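Dihydropyrimidinase (Brevibacillus agri, PDB 3SFW) catalyses the reversible hydrolytic ring opening of dihydropyrimidines, probably with the help of its zinc ions. Local coordinates at residues 213-225 and 237-249. Numbering follows the deposited sequence.
Sequences PPEAEGEATGRAI and VVHVSCADAVRRI. With ZN (zinc ion), chain D; ACT (acetate ion), chain C.
Glu217 reaches from helix 214-225 to the loop that carries His239 and grips Ser241 with both carboxylate oxygens. From CB the chain runs out extended, with CG anti to the backbone N (chi1 172°). Glu217 CG touches Cys242 SG and Ala245 CB, each 4.2 Å away. Glu217 CD lies 3.7 Å from Cys242 SG. Glu217 OE1 takes the Ser241 hydroxyl OG at 2.5 Å, on its syn side. Glu217 OE2 accepts the backbone N of Ser241 at 2.9 Å through its syn lone pair, nearly straight (173°). Arg292 forms a salt bridge with OE1 and also bonds Ser241 OG. An alanine in place of Glu217 would probably leave the Ser241 N-H and the charge of Arg292 without this mate, and the loop after His239 less firmly fixed.

The helices run nearly parallel, their axes 8.0 Å apart. Gly218 and Gly222 leave room: a CB would run into Asp244 OD2 or Arg248 NH1, respectively. Arg248 fits as a knob among Gly218, Thr221, Gly222 and Ile225. One face of its guanidinium lies over Gly218 O. Its NE bonds Asp244 OD2 in the guanidinium plane, part of a salt bridge. A water links Arg248 NH2, Asp244 OD1 and Glu215 O. Ile225 CD1 packs on Ile249 CG1 at 4.1 Å.

Strand 234-237 joins the two helices and pairs in parallel with strand 258-263. His239 follows that strand and binds zinc through NE2; His183 does so through ND1. This is the beta-alpha arrangement of an amidohydrolase TIM barrel: neighbouring outer helices packed together, with a metal ligand just past a strand's C-terminal end.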
loop_
_atom_site.group_PDB
_atom_site.type_symbol
_atom_site.label_atom_id
_atom_site.label_comp_id
_atom_site.label_asym_id
_atom_site.label_seq_id
_atom_site.Cartn_x
_atom_site.Cartn_y
_atom_site.Cartn_z
ATOM N N PRO A 213 2.091 -17.180 -14.592
ATOM C CA PRO A 213 2.929 -16.239 -13.836
ATOM C C PRO A 213 2.293 -15.809 -12.524
ATOM O O PRO A 213 1.060 -15.909 -12.362
ATOM C CB PRO A 213 3.043 -15.022 -14.762
ATOM C CG PRO A 213 2.494 -15.443 -16.088
ATOM C CD PRO A 213 1.544 -16.567 -15.818
ATOM N N PRO A 214 3.112 -15.340 -11.581
ATOM C CA PRO A 214 2.550 -15.028 -10.246
ATOM C C PRO A 214 1.475 -13.963 -10.280
ATOM O O PRO A 214 0.599 -13.935 -9.420
ATOM C CB PRO A 214 3.775 -14.553 -9.432
ATOM C CG PRO A 214 4.900 -14.449 -10.417
ATOM C CD PRO A 214 4.583 -15.257 -11.620
ATOM N N GLU A 215 1.575 -13.030 -11.236
ATOM C CA GLU A 215 0.555 -12.012 -11.386
ATOM C C GLU A 215 -0.837 -12.614 -11.593
ATOM O O GLU A 215 -1.810 -11.996 -11.194
ATOM C CB GLU A 215 0.913 -11.070 -12.533
ATOM C CG GLU A 215 2.188 -10.210 -12.228
ATOM C CD GLU A 215 3.581 -10.895 -12.461
ATOM O OE1 GLU A 215 3.702 -12.042 -12.962
ATOM O OE2 GLU A 215 4.589 -10.236 -12.115
ATOM N N ALA A 216 -0.910 -13.795 -12.206
ATOM C CA ALA A 216 -2.199 -14.479 -12.465
ATOM C C ALA A 216 -2.801 -15.026 -11.149
ATOM O O ALA A 216 -4.033 -15.104 -10.989
ATOM C CB ALA A 216 -1.989 -15.639 -13.476
ATOM N N GLU A 217 -1.913 -15.477 -10.258
ATOM C CA GLU A 217 -2.328 -15.930 -8.932
ATOM C C GLU A 217 -2.703 -14.712 -8.123
ATOM O O GLU A 217 -3.734 -14.689 -7.433
ATOM C CB GLU A 217 -1.221 -16.722 -8.243
ATOM C CG GLU A 217 -1.579 -17.030 -6.790
ATOM C CD GLU A 217 -0.502 -17.808 -6.048
ATOM O OE1 GLU A 217 0.299 -18.542 -6.662
ATOM O OE2 GLU A 217 -0.517 -17.758 -4.823
ATOM N N GLY A 218 -1.903 -13.656 -8.211
ATOM C CA GLY A 218 -2.256 -12.422 -7.490
ATOM C C GLY A 218 -3.644 -11.922 -7.917
ATOM O O GLY A 218 -4.460 -11.475 -7.079
ATOM N N GLU A 219 -3.863 -11.859 -9.222
ATOM C CA GLU A 219 -5.142 -11.320 -9.711
ATOM C C GLU A 219 -6.352 -12.116 -9.185
ATOM O O GLU A 219 -7.295 -11.551 -8.626
ATOM C CB GLU A 219 -5.187 -11.302 -11.243
ATOM C CG GLU A 219 -6.483 -10.632 -11.806
ATOM C CD GLU A 219 -7.695 -11.540 -11.729
ATOM O OE1 GLU A 219 -7.584 -12.756 -12.047
ATOM O OE2 GLU A 219 -8.755 -11.030 -11.253
ATOM N N ALA A 220 -6.271 -13.426 -9.273
ATOM C CA ALA A 220 -7.420 -14.248 -8.845
ATOM C C ALA A 220 -7.580 -14.179 -7.331
ATOM O O ALA A 220 -8.700 -14.244 -6.811
ATOM C CB ALA A 220 -7.241 -15.698 -9.320
ATOM N N THR A 221 -6.450 -14.105 -6.612
ATOM C CA THR A 221 -6.535 -13.918 -5.141
ATOM C C THR A 221 -7.287 -12.625 -4.858
ATOM O O THR A 221 -8.196 -12.584 -4.007
ATOM C CB THR A 221 -5.099 -13.888 -4.506
ATOM O OG1 THR A 221 -4.470 -15.147 -4.785
ATOM C CG2 THR A 221 -5.204 -13.672 -3.010
ATOM N N GLY A 222 -6.871 -11.531 -5.498
ATOM C CA GLY A 222 -7.556 -10.250 -5.255
ATOM C C GLY A 222 -9.044 -10.274 -5.619
ATOM O O GLY A 222 -9.862 -9.613 -4.965
ATOM N N ARG A 223 -9.357 -10.960 -6.714
ATOM C CA ARG A 223 -10.751 -11.078 -7.167
ATOM C C ARG A 223 -11.559 -11.855 -6.136
ATOM O O ARG A 223 -12.668 -11.434 -5.759
ATOM C CB ARG A 223 -10.813 -11.760 -8.532
ATOM C CG ARG A 223 -12.259 -12.021 -9.027
ATOM C CD ARG A 223 -12.266 -12.054 -10.572
ATOM N NE ARG A 223 -11.068 -12.721 -11.112
ATOM C CZ ARG A 223 -10.985 -14.000 -11.455
ATOM N NH1 ARG A 223 -9.811 -14.509 -11.823
ATOM N NH2 ARG A 223 -12.101 -14.751 -11.516
ATOM N N ALA A 224 -11.012 -12.971 -5.653
ATOM C CA ALA A 224 -11.775 -13.751 -4.657
ATOM C C ALA A 224 -11.964 -12.908 -3.379
ATOM O O ALA A 224 -13.042 -12.923 -2.753
ATOM C CB ALA A 224 -11.046 -15.047 -4.356
ATOM N N ILE A 225 -10.956 -12.104 -3.041
ATOM C CA ILE A 225 -11.030 -11.279 -1.840
ATOM C C ILE A 225 -12.099 -10.181 -1.991
ATOM O O ILE A 225 -12.915 -9.986 -1.098
ATOM C CB ILE A 225 -9.657 -10.618 -1.544
ATOM C CG1 ILE A 225 -8.755 -11.642 -0.874
ATOM C CG2 ILE A 225 -9.855 -9.325 -0.710
ATOM C CD1 ILE A 225 -7.283 -11.235 -0.851
ATOM N N VAL A 237 -7.823 -18.961 1.170
ATOM C CA VAL A 237 -7.077 -19.086 -0.067
ATOM C C VAL A 237 -6.113 -20.257 0.074
ATOM O O VAL A 237 -5.174 -20.203 0.890
ATOM C CB VAL A 237 -6.265 -17.796 -0.379
ATOM C CG1 VAL A 237 -5.600 -17.932 -1.803
ATOM C CG2 VAL A 237 -7.178 -16.532 -0.304
ATOM N N VAL A 238 -6.286 -21.315 -0.735
ATOM C CA VAL A 238 -5.428 -22.506 -0.559
ATOM C C VAL A 238 -4.106 -22.245 -1.315
ATOM O O VAL A 238 -4.036 -21.347 -2.154
ATOM C CB VAL A 238 -6.059 -23.828 -1.123
ATOM C CG1 VAL A 238 -7.459 -24.083 -0.502
ATOM C CG2 VAL A 238 -6.195 -23.762 -2.662
ATOM N N HIS A 239 -3.073 -22.992 -0.932
ATOM C CA HIS A 239 -1.742 -22.902 -1.559
ATOM C C HIS A 239 -1.388 -21.501 -2.062
ATOM O O HIS A 239 -1.136 -21.324 -3.248
ATOM C CB HIS A 239 -1.512 -23.989 -2.675
ATOM C CG HIS A 239 -2.604 -24.097 -3.721
ATOM N ND1 HIS A 239 -3.113 -23.004 -4.405
ATOM C CD2 HIS A 239 -3.174 -25.198 -4.287
ATOM C CE1 HIS A 239 -4.002 -23.429 -5.304
ATOM N NE2 HIS A 239 -4.035 -24.755 -5.258
ATOM N N VAL A 240 -1.209 -20.559 -1.132
ATOM C CA VAL A 240 -0.624 -19.243 -1.481
ATOM C C VAL A 240 0.889 -19.457 -1.778
ATOM O O VAL A 240 1.601 -20.059 -0.958
ATOM C CB VAL A 240 -0.822 -18.235 -0.299
ATOM C CG1 VAL A 240 -0.107 -16.884 -0.591
ATOM C CG2 VAL A 240 -2.307 -17.995 -0.074
ATOM N N SER A 241 1.351 -19.092 -2.993
ATOM C CA SER A 241 2.732 -19.462 -3.356
ATOM C C SER A 241 3.647 -18.272 -3.517
ATOM O O SER A 241 4.869 -18.432 -3.699
ATOM C CB SER A 241 2.748 -20.282 -4.667
ATOM O OG SER A 241 2.459 -19.459 -5.798
ATOM N N CYS A 242 3.076 -17.076 -3.590
ATOM C CA CYS A 242 3.873 -15.927 -4.028
ATOM C C CYS A 242 3.567 -14.649 -3.301
ATOM O O CYS A 242 2.496 -14.482 -2.678
ATOM C CB CYS A 242 3.743 -15.689 -5.528
ATOM S SG CYS A 242 2.091 -15.186 -6.084
ATOM N N ALA A 243 4.557 -13.759 -3.315
ATOM C CA ALA A 243 4.451 -12.483 -2.603
ATOM C C ALA A 243 3.288 -11.639 -3.097
ATOM O O ALA A 243 2.604 -11.002 -2.284
ATOM C CB ALA A 243 5.799 -11.674 -2.715
ATOM N N ASP A 244 2.974 -11.714 -4.390
ATOM C CA ASP A 244 1.857 -10.937 -4.941
ATOM C C ASP A 244 0.568 -11.295 -4.172
ATOM O O ASP A 244 -0.182 -10.409 -3.760
ATOM C CB ASP A 244 1.702 -11.287 -6.418
ATOM C CG ASP A 244 0.739 -10.368 -7.155
ATOM O OD1 ASP A 244 1.012 -10.111 -8.348
ATOM O OD2 ASP A 244 -0.308 -9.945 -6.603
ATOM N N ALA A 245 0.349 -12.588 -3.966
ATOM C CA ALA A 245 -0.840 -13.049 -3.253
ATOM C C ALA A 245 -0.768 -12.724 -1.763
ATOM O O ALA A 245 -1.783 -12.283 -1.160
ATOM C CB ALA A 245 -1.064 -14.520 -3.472
ATOM N N VAL A 246 0.405 -12.917 -1.164
ATOM C CA VAL A 246 0.565 -12.558 0.257
ATOM C C VAL A 246 0.201 -11.093 0.509
ATOM O O VAL A 246 -0.551 -10.778 1.428
ATOM C CB VAL A 246 2.014 -12.797 0.737
ATOM C CG1 VAL A 246 2.192 -12.204 2.144
ATOM C CG2 VAL A 246 2.357 -14.333 0.762
ATOM N N ARG A 247 0.698 -10.195 -0.341
ATOM C CA ARG A 247 0.413 -8.754 -0.164
ATOM C C ARG A 247 -1.093 -8.466 -0.167
ATOM O O ARG A 247 -1.566 -7.626 0.583
ATOM C CB ARG A 247 1.078 -7.925 -1.307
ATOM C CG ARG A 247 2.582 -7.987 -1.222
ATOM C CD ARG A 247 3.238 -7.564 -2.549
ATOM N NE ARG A 247 4.662 -7.865 -2.523
ATOM C CZ ARG A 247 5.427 -7.917 -3.612
ATOM N NH1 ARG A 247 4.885 -7.693 -4.802
ATOM N NH2 ARG A 247 6.718 -8.204 -3.515
ATOM N N ARG A 248 -1.825 -9.116 -1.068
ATOM C CA ARG A 248 -3.267 -8.903 -1.196
ATOM C C ARG A 248 -4.022 -9.430 0.035
ATOM O O ARG A 248 -4.962 -8.782 0.542
ATOM C CB ARG A 248 -3.798 -9.560 -2.453
ATOM C CG ARG A 248 -3.425 -8.780 -3.749
ATOM C CD ARG A 248 -3.580 -9.666 -4.897
ATOM N NE ARG A 248 -3.106 -9.075 -6.173
ATOM C CZ ARG A 248 -3.859 -8.356 -7.019
ATOM N NH1 ARG A 248 -5.082 -7.938 -6.682
ATOM N NH2 ARG A 248 -3.412 -8.143 -8.251
ATOM N N ILE A 249 -3.579 -10.567 0.538
ATOM C CA ILE A 249 -4.201 -11.168 1.738
ATOM C C ILE A 249 -3.904 -10.270 2.930
ATOM O O ILE A 249 -4.799 -9.958 3.733
ATOM C CB ILE A 249 -3.706 -12.610 1.978
ATOM C CG1 ILE A 249 -4.334 -13.527 0.923
ATOM C CG2 ILE A 249 -4.149 -13.146 3.385
ATOM C CD1 ILE A 249 -3.618 -14.911 0.793
HETATM ZN ZN ZN D . -5.283 -26.262 -6.240
HETATM C C ACT C . 7.094 -8.662 0.167
HETATM O O ACT C . 7.907 -8.699 -0.788
HETATM O OXT ACT C . 7.524 -8.587 1.385
HETATM C CH3 ACT C . 5.685 -8.735 -0.151
HETATM O O HOH W 1 -1.462 -9.539 -9.743
HETATM O O HOH W 2 -6.064 -27.831 -7.402
HETATM O O HOH W 3 -3.629 -27.096 -7.495
#